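Acetylglutamate kinase (PDB 3L86) probably catalyses the ATP-dependent phosphorylation of N-acetyl-L-glutamate, the second step of arginine biosynthesis from glutamate. Local coordinates at residues Q58-W62 with N269-G273; V128-L133 with R172-L177; I137-A143 with L177-S183; T198-V202 with K255-V261. All blocks are in the same frame, centred on the assembly; numbering follows the deposited sequence.

Interaction 1 (Q58-W62 with N269-G273); sequences QIKNW and NLLTG
Leu270 pushes one methyl, CD1, into the side of helix 53-64, and this is the tight part of the contact. Gln58 CG lies 3.8 Å from Leu270 CD1, and Ile59 CD1 meets the same methyl at 4.0 Å, its side chain crossing that of the leucine at about a right angle. Trp62, one turn on from Gln58, brings CZ3 to 4.2 Å from Leu270 CD1 in an oblique approach. The inner side is closed by Ile41 and Ile210, which also touch Leu270.

Toward solvent the fit slackens. Leu271, an exposed residue, reaches back with CD2, 4.0 Å from Gln58 NE2 and 4.5 Å from Trp62 CZ2. Gln58 has CG anti to its backbone N (chi1 -178°) and a bend at chi2, which folds the amide back so that OE1 sits 3.2 Å above one face of the Trp62 ring, toward its rim. No hydrogen bond joins the segments. The loop's polar order is internal: Asn269 OD1 takes Leu271 N at 2.8 Å and also Thr272 N, both from one face of the carboxamide plane. This Asx turn shapes a connection between strands 263-267 and 274-277 that packs on a sheet-covering helix of the amino acid kinase fold.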
loop_
_atom_site.group_PDB
_atom_site.type_symbol
_atom_site.label_atom_id
_atom_site.label_comp_id
_atom_site.label_asym_id
_atom_site.label_seq_id
_atom_site.Cartn_x
_atom_site.Cartn_y
_atom_site.Cartn_z
ATOM N N GLN A 58 -11.428 -12.474 9.162
ATOM C CA GLN A 58 -12.137 -11.767 8.089
ATOM C C GLN A 58 -11.498 -12.069 6.741
ATOM O O GLN A 58 -12.188 -12.363 5.765
ATOM C CB GLN A 58 -12.249 -10.225 8.370
ATOM C CG GLN A 58 -13.043 -9.434 7.278
ATOM C CD GLN A 58 -14.500 -9.943 7.119
ATOM O OE1 GLN A 58 -14.820 -10.758 6.249
ATOM N NE2 GLN A 58 -15.345 -9.516 8.004
ATOM N N ILE A 59 -10.169 -12.000 6.667
ATOM C CA ILE A 59 -9.484 -12.438 5.436
ATOM C C ILE A 59 -9.838 -13.905 5.049
ATOM O O ILE A 59 -10.221 -14.165 3.888
ATOM C CB ILE A 59 -7.926 -12.248 5.546
ATOM C CG1 ILE A 59 -7.516 -10.774 5.811
ATOM C CG2 ILE A 59 -7.214 -12.722 4.302
ATOM C CD1 ILE A 59 -7.896 -9.748 4.667
ATOM N N LYS A 60 -9.641 -14.868 5.960
ATOM C CA LYS A 60 -9.922 -16.293 5.646
ATOM C C LYS A 60 -11.385 -16.466 5.171
ATOM O O LYS A 60 -11.643 -17.193 4.219
ATOM C CB LYS A 60 -9.727 -17.210 6.878
ATOM C CG LYS A 60 -9.692 -18.709 6.388
ATOM C CD LYS A 60 -9.461 -19.737 7.447
ATOM C CE LYS A 60 -9.485 -21.138 6.749
ATOM N NZ LYS A 60 -10.904 -21.694 6.866
ATOM N N ASN A 61 -12.336 -15.835 5.862
ATOM C CA ASN A 61 -13.797 -15.953 5.516
ATOM C C ASN A 61 -14.106 -15.343 4.159
ATOM O O ASN A 61 -14.853 -15.929 3.359
ATOM C CB ASN A 61 -14.713 -15.344 6.615
ATOM C CG ASN A 61 -14.577 -16.059 7.919
ATOM O OD1 ASN A 61 -14.147 -17.193 7.923
ATOM N ND2 ASN A 61 -15.001 -15.431 9.044
ATOM N N TRP A 62 -13.532 -14.173 3.861
ATOM C CA TRP A 62 -13.659 -13.668 2.472
ATOM C C TRP A 62 -13.100 -14.664 1.440
ATOM O O TRP A 62 -13.687 -14.869 0.346
ATOM C CB TRP A 62 -12.995 -12.271 2.261
ATOM C CG TRP A 62 -13.822 -11.029 2.713
ATOM C CD1 TRP A 62 -15.205 -10.907 2.783
ATOM C CD2 TRP A 62 -13.282 -9.765 3.128
ATOM N NE1 TRP A 62 -15.547 -9.611 3.230
ATOM C CE2 TRP A 62 -14.382 -8.906 3.444
ATOM C CE3 TRP A 62 -11.960 -9.262 3.239
ATOM C CZ2 TRP A 62 -14.197 -7.600 3.898
ATOM C CZ3 TRP A 62 -11.784 -7.955 3.696
ATOM C CH2 TRP A 62 -12.885 -7.128 3.976
ATOM N N ASN A 269 -8.540 -0.792 10.747
ATOM C CA ASN A 269 -9.139 -2.150 10.614
ATOM C C ASN A 269 -9.795 -2.319 9.235
ATOM O O ASN A 269 -9.810 -1.384 8.434
ATOM C CB ASN A 269 -10.162 -2.472 11.740
ATOM C CG ASN A 269 -11.432 -1.580 11.700
ATOM O OD1 ASN A 269 -12.484 -1.962 11.141
ATOM N ND2 ASN A 269 -11.343 -0.393 12.342
ATOM N N LEU A 270 -10.392 -3.469 8.983
ATOM C CA LEU A 270 -10.986 -3.742 7.647
ATOM C C LEU A 270 -12.391 -3.198 7.409
ATOM O O LEU A 270 -12.865 -3.257 6.250
ATOM C CB LEU A 270 -11.028 -5.280 7.402
ATOM C CG LEU A 270 -9.666 -5.968 7.278
ATOM C CD1 LEU A 270 -9.760 -7.526 7.364
ATOM C CD2 LEU A 270 -8.936 -5.494 5.995
ATOM N N LEU A 271 -13.079 -2.718 8.462
ATOM C CA LEU A 271 -14.546 -2.444 8.350
ATOM C C LEU A 271 -15.005 -0.987 8.659
ATOM O O LEU A 271 -15.902 -0.458 7.969
ATOM C CB LEU A 271 -15.372 -3.439 9.206
ATOM C CG LEU A 271 -15.178 -4.966 9.084
ATOM C CD1 LEU A 271 -15.955 -5.715 10.244
ATOM C CD2 LEU A 271 -15.507 -5.558 7.678
ATOM N N THR A 272 -14.377 -0.326 9.642
ATOM C CA THR A 272 -14.786 1.047 10.092
ATOM C C THR A 272 -13.651 2.099 10.012
ATOM O O THR A 272 -12.450 1.738 10.054
ATOM C CB THR A 272 -15.364 0.999 11.531
ATOM O OG1 THR A 272 -14.328 0.678 12.472
ATOM C CG2 THR A 272 -16.511 -0.046 11.614
ATOM N N GLY A 273 -14.010 3.385 9.893
ATOM C CA GLY A 273 -13.015 4.467 9.674
ATOM C C GLY A 273 -13.556 5.620 8.815
ATOM O O GLY A 273 -14.734 6.009 8.929
#

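Interaction 2 (V128-L133 with R172-L177)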
loop_
_atom_site.group_PDB
_atom_site.type_symbol
_atom_site.label_atom_id
_atom_site.label_comp_id
_atom_site.label_asym_id
_atom_site.label_seq_id
_atom_site.Cartn_x
_atom_site.Cartn_y
_atom_site.Cartn_z
ATOM N N VAL A 128 -4.937 -19.128 5.870
ATOM C CA VAL A 128 -5.035 -18.417 4.567
ATOM C C VAL A 128 -3.983 -18.883 3.540
ATOM O O VAL A 128 -2.787 -18.999 3.864
ATOM C CB VAL A 128 -4.893 -16.897 4.772
ATOM C CG1 VAL A 128 -4.974 -16.148 3.428
ATOM C CG2 VAL A 128 -5.985 -16.421 5.719
ATOM N N SER A 129 -4.427 -19.164 2.322
ATOM C CA SER A 129 -3.539 -19.499 1.236
ATOM C C SER A 129 -3.044 -18.238 0.516
ATOM O O SER A 129 -3.852 -17.466 0.016
ATOM C CB SER A 129 -4.234 -20.480 0.262
ATOM O OG SER A 129 -3.666 -20.336 -1.036
ATOM N N CYS A 130 -1.720 -18.027 0.507
ATOM C CA CYS A 130 -1.088 -16.770 0.050
ATOM C C CYS A 130 0.402 -17.017 -0.295
ATOM O O CYS A 130 0.958 -18.055 0.088
ATOM C CB CYS A 130 -1.139 -15.674 1.159
ATOM S SG CYS A 130 -0.334 -16.094 2.755
ATOM N N GLN A 131 1.042 -16.043 -0.959
ATOM C CA GLN A 131 2.445 -16.185 -1.396
ATOM C C GLN A 131 3.101 -14.811 -1.533
ATOM O O GLN A 131 2.577 -13.983 -2.210
ATOM C CB GLN A 131 2.503 -16.916 -2.780
ATOM C CG GLN A 131 3.928 -17.039 -3.356
ATOM C CD GLN A 131 4.845 -17.827 -2.443
ATOM O OE1 GLN A 131 4.570 -18.996 -2.144
ATOM N NE2 GLN A 131 5.954 -17.209 -2.001
ATOM N N GLN A 132 4.239 -14.578 -0.892
ATOM C CA GLN A 132 5.046 -13.349 -1.140
ATOM C C GLN A 132 5.674 -13.389 -2.540
ATOM O O GLN A 132 6.349 -14.397 -2.866
ATOM C CB GLN A 132 6.146 -13.253 -0.072
ATOM C CG GLN A 132 7.149 -12.135 -0.239
ATOM C CD GLN A 132 8.143 -12.091 0.953
ATOM O OE1 GLN A 132 8.692 -13.117 1.375
ATOM N NE2 GLN A 132 8.348 -10.920 1.493
ATOM N N LEU A 133 5.450 -12.361 -3.384
ATOM C CA LEU A 133 6.275 -12.213 -4.603
ATOM C C LEU A 133 7.699 -11.718 -4.322
ATOM O O LEU A 133 7.873 -10.786 -3.535
ATOM C CB LEU A 133 5.603 -11.297 -5.652
ATOM C CG LEU A 133 4.476 -11.991 -6.464
ATOM C CD1 LEU A 133 3.407 -12.542 -5.579
ATOM C CD2 LEU A 133 3.850 -11.032 -7.515
ATOM N N ARG A 172 -6.792 -19.421 -6.507
ATOM C CA ARG A 172 -7.272 -19.175 -5.151
ATOM C C ARG A 172 -6.110 -18.991 -4.181
ATOM O O ARG A 172 -6.124 -19.582 -3.074
ATOM C CB ARG A 172 -8.171 -20.321 -4.684
ATOM C CG ARG A 172 -9.483 -20.428 -5.443
ATOM C CD ARG A 172 -10.399 -21.537 -4.948
ATOM N NE ARG A 172 -11.613 -21.644 -5.751
ATOM C CZ ARG A 172 -12.521 -22.599 -5.604
ATOM N NH1 ARG A 172 -12.358 -23.537 -4.680
ATOM N NH2 ARG A 172 -13.597 -22.619 -6.380
ATOM N N GLN A 173 -5.138 -18.125 -4.446
ATOM C CA GLN A 173 -3.999 -17.846 -3.535
ATOM C C GLN A 173 -3.883 -16.312 -3.512
ATOM O O GLN A 173 -4.115 -15.669 -4.547
ATOM C CB GLN A 173 -2.717 -18.474 -4.106
ATOM C CG GLN A 173 -1.691 -18.998 -3.091
ATOM C CD GLN A 173 -0.367 -19.415 -3.737
ATOM O OE1 GLN A 173 -0.050 -19.001 -4.861
ATOM N NE2 GLN A 173 0.423 -20.216 -3.019
ATOM N N ILE A 174 -3.619 -15.709 -2.348
ATOM C CA ILE A 174 -3.530 -14.227 -2.289
ATOM C C ILE A 174 -2.090 -13.814 -2.573
ATOM O O ILE A 174 -1.191 -14.193 -1.822
ATOM C CB ILE A 174 -3.942 -13.662 -0.906
ATOM C CG1 ILE A 174 -5.401 -14.040 -0.585
ATOM C CG2 ILE A 174 -3.794 -12.134 -0.887
ATOM C CD1 ILE A 174 -5.824 -13.836 0.880
ATOM N N PRO A 175 -1.873 -13.041 -3.654
ATOM C CA PRO A 175 -0.511 -12.498 -3.800
ATOM C C PRO A 175 -0.242 -11.379 -2.804
ATOM O O PRO A 175 -1.060 -10.467 -2.710
ATOM C CB PRO A 175 -0.511 -11.896 -5.204
ATOM C CG PRO A 175 -2.018 -11.574 -5.546
ATOM C CD PRO A 175 -2.761 -12.748 -4.820
ATOM N N ILE A 176 0.922 -11.438 -2.137
ATOM C CA ILE A 176 1.458 -10.345 -1.285
ATOM C C ILE A 176 2.604 -9.544 -1.970
ATOM O O ILE A 176 3.703 -10.102 -2.287
ATOM C CB ILE A 176 1.896 -10.897 0.084
ATOM C CG1 ILE A 176 0.670 -11.495 0.830
ATOM C CG2 ILE A 176 2.515 -9.783 0.978
ATOM C CD1 ILE A 176 1.066 -12.542 1.944
ATOM N N LEU A 177 2.340 -8.252 -2.193
ATOM C CA LEU A 177 3.283 -7.339 -2.885
ATOM C C LEU A 177 3.865 -6.226 -2.047
ATOM O O LEU A 177 3.168 -5.285 -1.646
ATOM C CB LEU A 177 2.572 -6.607 -3.994
ATOM C CG LEU A 177 2.561 -6.978 -5.426
ATOM C CD1 LEU A 177 2.006 -8.404 -5.554
ATOM C CD2 LEU A 177 1.676 -5.956 -6.206
HETATM O O HOH W 1 6.253 -8.969 -2.201
#
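Cys130 faces Ile174 and Gln132 faces Ile176 where strand 130-132 pairs in parallel with 174-177 in the main sheet of the amino acid kinase fold, the short axes 4.7 Å apart and 25° from exact alignment. The backbone bonds alternate as a parallel pair requires: Ile174 N to Ser129 O, Gln131 N to Ile174 O, Ile176 N to Gln131 O and Leu133 N to Ile176 O, all between 3.0 and 3.1 Å; those of Ser129 and Leu133 extend the pairing at each end. Pro175 has no N-H, but its backbone is turned to strand 68-73, where it bonds with Ile71, and the pairing with 130-132 is unbroken.

Two side-chain bonds add to these. At the end of the pairing, Ser129 OG gives a longer bond, 3.3 Å, to Arg172 O, beside the Schellman motif that closes helix 162-170. Gln131 turns back on its own strand, NE2 donating to Gln132 O almost straight (175°).

Apolar packing divides between the faces. On the one bearing Cys130, Ile174 and Ile176, Val128 CG1 meets Ile174 CD1 at 3.5 Å, while Cys130 SG, placed between the backbone N and carbonyl carbon (chi1 59°), approaches Ile176 CD1 at 3.9 Å; Leu119 and Leu123 of helix 101-125 cover Ile176. On the Pro175 face, Leu133 lies alongside Pro175, both touching Phe168 of helix 162-170, and Leu133 CD2 reaches Leu177 CD1 at 3.8 Å. Where the pairing ends, one water donates to both Leu133 O and Ile176 O, 2.8 Å from each oxygen.

Interaction 3 (I137-A143 with L177-S183)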
loop_
_atom_site.group_PDB
_atom_site.type_symbol
_atom_site.label_atom_id
_atom_site.label_comp_id
_atom_site.label_asym_id
_atom_site.label_seq_id
_atom_site.Cartn_x
_atom_site.Cartn_y
_atom_site.Cartn_z
ATOM N N ILE A 137 8.300 -9.946 -8.721
ATOM C CA ILE A 137 8.029 -8.479 -8.719
ATOM C C ILE A 137 8.336 -7.755 -10.038
ATOM O O ILE A 137 7.501 -6.962 -10.517
ATOM C CB ILE A 137 8.681 -7.698 -7.575
ATOM C CG1 ILE A 137 8.162 -8.237 -6.226
ATOM C CG2 ILE A 137 8.315 -6.179 -7.696
ATOM C CD1 ILE A 137 8.911 -7.589 -4.973
ATOM N N LYS A 138 9.492 -8.030 -10.631
ATOM C CA LYS A 138 9.876 -7.382 -11.892
ATOM C C LYS A 138 8.939 -7.735 -13.078
ATOM O O LYS A 138 8.895 -7.000 -14.050
ATOM C CB LYS A 138 11.330 -7.675 -12.267
ATOM C CG LYS A 138 11.552 -9.127 -12.624
ATOM C CD LYS A 138 13.030 -9.374 -13.036
ATOM C CE LYS A 138 13.916 -9.518 -11.819
ATOM N NZ LYS A 138 13.469 -10.618 -10.947
ATOM N N HIS A 139 8.172 -8.824 -12.995
ATOM C CA HIS A 139 7.220 -9.081 -14.052
ATOM C C HIS A 139 5.833 -8.501 -13.766
ATOM O O HIS A 139 4.928 -8.720 -14.566
ATOM C CB HIS A 139 7.066 -10.566 -14.334
ATOM C CG HIS A 139 8.372 -11.245 -14.599
ATOM N ND1 HIS A 139 8.883 -12.225 -13.769
ATOM C CD2 HIS A 139 9.290 -11.055 -15.573
ATOM C CE1 HIS A 139 10.041 -12.642 -14.242
ATOM N NE2 HIS A 139 10.322 -11.934 -15.326
ATOM N N VAL A 140 5.653 -7.814 -12.639
ATOM C CA VAL A 140 4.322 -7.231 -12.365
ATOM C C VAL A 140 4.326 -5.711 -12.329
ATOM O O VAL A 140 3.450 -5.070 -12.935
ATOM C CB VAL A 140 3.713 -7.794 -11.039
ATOM C CG1 VAL A 140 2.541 -6.929 -10.569
ATOM C CG2 VAL A 140 3.283 -9.260 -11.261
ATOM N N VAL A 141 5.293 -5.125 -11.605
ATOM C CA VAL A 141 5.274 -3.653 -11.403
ATOM C C VAL A 141 6.380 -2.950 -12.214
ATOM O O VAL A 141 7.566 -3.086 -11.911
ATOM C CB VAL A 141 5.482 -3.246 -9.892
ATOM C CG1 VAL A 141 5.274 -1.688 -9.743
ATOM C CG2 VAL A 141 4.510 -4.031 -9.020
ATOM N N ALA A 142 5.980 -2.195 -13.227
ATOM C CA ALA A 142 6.882 -1.271 -13.929
ATOM C C ALA A 142 6.757 0.109 -13.362
ATOM O O ALA A 142 5.627 0.541 -13.037
ATOM C CB ALA A 142 6.507 -1.251 -15.398
ATOM N N ALA A 143 7.907 0.817 -13.282
ATOM C CA ALA A 143 8.030 2.183 -12.752
ATOM C C ALA A 143 9.064 3.057 -13.496
ATOM O O ALA A 143 9.843 2.542 -14.288
ATOM C CB ALA A 143 8.425 2.122 -11.249
ATOM N N LEU A 177 2.340 -8.252 -2.193
ATOM C CA LEU A 177 3.283 -7.339 -2.885
ATOM C C LEU A 177 3.865 -6.226 -2.047
ATOM O O LEU A 177 3.168 -5.285 -1.646
ATOM C CB LEU A 177 2.572 -6.607 -3.994
ATOM C CG LEU A 177 2.561 -6.978 -5.426
ATOM C CD1 LEU A 177 2.006 -8.404 -5.554
ATOM C CD2 LEU A 177 1.676 -5.956 -6.206
ATOM N N ALA A 178 5.171 -6.260 -1.871
ATOM C CA ALA A 178 5.908 -5.127 -1.261
ATOM C C ALA A 178 5.918 -3.887 -2.171
ATOM O O ALA A 178 5.789 -4.035 -3.394
ATOM C CB ALA A 178 7.354 -5.549 -0.970
ATOM N N SER A 179 6.159 -2.690 -1.585
ATOM C CA SER A 179 6.119 -1.466 -2.385
ATOM C C SER A 179 7.447 -1.191 -3.120
ATOM O O SER A 179 8.258 -0.337 -2.648
ATOM C CB SER A 179 5.720 -0.251 -1.549
ATOM O OG SER A 179 6.564 -0.087 -0.403
ATOM N N LEU A 180 7.650 -1.938 -4.212
ATOM C CA LEU A 180 8.879 -1.938 -5.048
ATOM C C LEU A 180 8.459 -2.108 -6.510
ATOM O O LEU A 180 7.480 -2.815 -6.810
ATOM C CB LEU A 180 9.831 -3.108 -4.667
ATOM C CG LEU A 180 10.486 -3.082 -3.232
ATOM C CD1 LEU A 180 11.153 -4.429 -2.905
ATOM C CD2 LEU A 180 11.520 -1.907 -2.992
ATOM N N GLY A 181 9.157 -1.436 -7.419
ATOM C CA GLY A 181 8.935 -1.649 -8.841
ATOM C C GLY A 181 10.270 -1.617 -9.630
ATOM O O GLY A 181 11.357 -1.409 -9.058
ATOM N N TYR A 182 10.192 -1.794 -10.936
ATOM C CA TYR A 182 11.430 -1.882 -11.750
ATOM C C TYR A 182 11.440 -0.959 -12.990
ATOM O O TYR A 182 10.503 -0.969 -13.759
ATOM C CB TYR A 182 11.651 -3.324 -12.217
ATOM C CG TYR A 182 12.172 -4.245 -11.132
ATOM C CD1 TYR A 182 11.300 -4.745 -10.141
ATOM C CD2 TYR A 182 13.511 -4.636 -11.106
ATOM C CE1 TYR A 182 11.766 -5.617 -9.140
ATOM C CE2 TYR A 182 13.973 -5.531 -10.120
ATOM C CZ TYR A 182 13.078 -6.003 -9.156
ATOM O OH TYR A 182 13.510 -6.851 -8.170
ATOM N N SER A 183 12.523 -0.236 -13.205
ATOM C CA SER A 183 12.653 0.663 -14.382
ATOM C C SER A 183 12.777 -0.140 -15.683
ATOM O O SER A 183 13.140 -1.344 -15.644
ATOM C CB SER A 183 13.920 1.552 -14.190
ATOM O OG SER A 183 15.093 0.798 -14.526
HETATM O O HOH W 2 11.713 -9.119 -9.003
#
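Tyr182 N donates to Val141 O at 3.1 Å, and Ala143 N to Tyr182 O at 3.2 Å, so that both backbone polar groups of the tyrosine are tied to strand 141-145. The pair makes a single bridge, Ala142 with Tyr182, between the far end of strand 174-182 in the main sheet and strand 141-145, which pairs with 155-160 in a separate two-stranded sheet of the amino acid kinase fold. The short axes diverge by 70°, which fits so brief a pairing. The second bond is also poorly directed at its acceptor, Ala143 N standing 58° out of the Tyr182 carbonyl plane. Beyond it, Ser183 CA points a nearly straight C-H at Ala143 O.

A water links the outer side: it accepts from Lys138 N and from NZ, and has a weak bond with Tyr182 OH. Lys138 NZ also bonds Ser135 O, and bends at chi3 and chi4 bring it back over its own turn.

Packing centres on the Tyr182 ring. Lys138 CB sits over one face in a CH-pi contact, 3.6 Å from the ring centroid and 9° off the normal, while Ile137 CG2 meets the edge in plane, 3.8 Å from CE1. Farther in, Ile137 and Leu180 touch through their CD1 methyls. At the break within strand 174-182, Ser179, centre of an inverse gamma turn, faces away from 137-143 and touches bound N-acetyl-L-glutamate. Gly181 lets the chains close in, its CA lying 3.8 Å from Val141 CG1.

Interaction 4 (T198-V202 with K255-V261)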
loop_
_atom_site.group_PDB
_atom_site.type_symbol
_atom_site.label_atom_id
_atom_site.label_comp_id
_atom_site.label_asym_id
_atom_site.label_seq_id
_atom_site.Cartn_x
_atom_site.Cartn_y
_atom_site.Cartn_z
ATOM N N THR A 198 -3.019 2.368 -5.242
ATOM C CA THR A 198 -3.887 3.022 -6.298
ATOM C C THR A 198 -3.736 2.330 -7.669
ATOM O O THR A 198 -4.704 2.029 -8.335
ATOM C CB THR A 198 -3.562 4.572 -6.574
ATOM O OG1 THR A 198 -3.554 5.312 -5.351
ATOM C CG2 THR A 198 -4.622 5.178 -7.478
ATOM N N ALA A 199 -2.509 2.109 -8.095
ATOM C CA ALA A 199 -2.252 1.508 -9.402
ATOM C C ALA A 199 -2.822 0.085 -9.518
ATOM O O ALA A 199 -3.451 -0.306 -10.532
ATOM C CB ALA A 199 -0.721 1.511 -9.638
ATOM N N VAL A 200 -2.633 -0.689 -8.449
ATOM C CA VAL A 200 -3.136 -2.038 -8.410
ATOM C C VAL A 200 -4.667 -2.071 -8.415
ATOM O O VAL A 200 -5.281 -2.827 -9.248
ATOM C CB VAL A 200 -2.595 -2.780 -7.176
ATOM C CG1 VAL A 200 -3.234 -4.155 -7.055
ATOM C CG2 VAL A 200 -1.001 -2.837 -7.243
ATOM N N ALA A 201 -5.294 -1.280 -7.522
ATOM C CA ALA A 201 -6.796 -1.214 -7.444
ATOM C C ALA A 201 -7.427 -0.777 -8.798
ATOM O O ALA A 201 -8.464 -1.326 -9.271
ATOM C CB ALA A 201 -7.219 -0.225 -6.288
ATOM N N VAL A 202 -6.825 0.252 -9.406
ATOM C CA VAL A 202 -7.303 0.762 -10.695
ATOM C C VAL A 202 -7.099 -0.275 -11.823
ATOM O O VAL A 202 -8.047 -0.581 -12.564
ATOM C CB VAL A 202 -6.705 2.157 -11.045
ATOM C CG1 VAL A 202 -7.191 2.596 -12.471
ATOM C CG2 VAL A 202 -7.052 3.139 -9.955
ATOM N N LYS A 255 -7.587 9.636 -6.136
ATOM C CA LYS A 255 -7.212 9.173 -7.494
ATOM C C LYS A 255 -7.905 7.826 -7.844
ATOM O O LYS A 255 -8.345 7.609 -8.994
ATOM C CB LYS A 255 -5.688 9.096 -7.549
ATOM C CG LYS A 255 -5.050 8.479 -8.770
ATOM C CD LYS A 255 -3.653 9.047 -8.979
ATOM C CE LYS A 255 -2.768 8.069 -9.762
ATOM N NZ LYS A 255 -1.614 8.766 -10.483
ATOM N N THR A 256 -8.062 6.962 -6.825
ATOM C CA THR A 256 -8.742 5.641 -6.915
ATOM C C THR A 256 -10.244 5.738 -7.212
ATOM O O THR A 256 -10.717 5.116 -8.184
ATOM C CB THR A 256 -8.454 4.785 -5.591
ATOM O OG1 THR A 256 -7.046 4.618 -5.498
ATOM C CG2 THR A 256 -9.095 3.354 -5.571
ATOM N N VAL A 257 -10.995 6.521 -6.414
ATOM C CA VAL A 257 -12.417 6.718 -6.671
ATOM C C VAL A 257 -12.703 7.517 -7.972
ATOM O O VAL A 257 -13.716 7.294 -8.656
ATOM C CB VAL A 257 -13.180 7.334 -5.428
ATOM C CG1 VAL A 257 -12.998 6.434 -4.172
ATOM C CG2 VAL A 257 -12.739 8.783 -5.165
ATOM N N ALA A 258 -11.828 8.454 -8.279
ATOM C CA ALA A 258 -11.898 9.229 -9.514
ATOM C C ALA A 258 -11.778 8.335 -10.769
ATOM O O ALA A 258 -12.254 8.700 -11.845
ATOM C CB ALA A 258 -10.821 10.364 -9.516
ATOM N N ALA A 259 -11.222 7.137 -10.615
ATOM C CA ALA A 259 -10.986 6.282 -11.761
ATOM C C ALA A 259 -12.042 5.175 -11.807
ATOM O O ALA A 259 -11.997 4.269 -12.668
ATOM C CB ALA A 259 -9.571 5.735 -11.749
ATOM N N GLY A 260 -13.000 5.250 -10.889
ATOM C CA GLY A 260 -14.167 4.382 -10.934
ATOM C C GLY A 260 -14.262 3.314 -9.829
ATOM O O GLY A 260 -15.269 2.629 -9.732
ATOM N N VAL A 261 -13.252 3.188 -8.973
ATOM C CA VAL A 261 -13.361 2.282 -7.803
ATOM C C VAL A 261 -14.454 2.824 -6.861
ATOM O O VAL A 261 -14.446 4.013 -6.497
ATOM C CB VAL A 261 -11.987 2.075 -7.044
ATOM C CG1 VAL A 261 -12.201 1.166 -5.824
ATOM C CG2 VAL A 261 -10.937 1.444 -7.983
#
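Thr256 and Thr198 meet where the last turns of helix 246-258 pass helix 193-203, and Thr256 carries much of the contact. Its CB forks toward two residues one turn apart on the opposing helix. The OG1 branch, anti to the carbonyl carbon (chi1 -60°), donates back to Ser252 O in its own helix; what OG1 meets on Thr198 is a methyl, at a short 3.2 Å from CG2. The other tip, CG2, points to Ala201 and lies 4.1 Å from its CB.

Thr198 CG2 also touches Lys255, whose extended chain passes it at about a right angle with CG 3.6 Å from that methyl. Just past the end of helix 246-258, Ala259 CB sits 4.0 Å from both CG1 and CG2 of Val202. Val261 CG2 closes the row, 3.9 Å from Ala201 O. Gly260, with positive phi (111°), ends helix 246-258 in a Schellman motif and turns the chain so that Val261 can reach back.

No hydrogen bond crosses between the segments. Apart from the lysine, the touching side chains are alanine, threonine and valine, with Val200 of helix 193-203 resting on Val70 and Val72 of strand 68-73, and Thr256 and Val257 on Val264 of strand 263-267.

Interactions 2 and 3 are buried and rest on backbone hydrogen bonds; interactions 1 and 4 are partly buried and join their segments by side-chain packing without a hydrogen bond. Strand 174-182 serves both 2 and 3, which share Leu177: its first half is bonded in parallel within the main sheet, its far end bridges once to a different sheet. Helix 53-64 of interaction 1 lies against interaction 2, Ile59 CG2 being 3.9 Å from Ile174 CD1. Interaction 4 reaches the shared strand too, through Val200 CG2 and Leu177 CD2 at 4.2 Å. Interactions 1 and 3 do not touch, their centres about 26 Å apart.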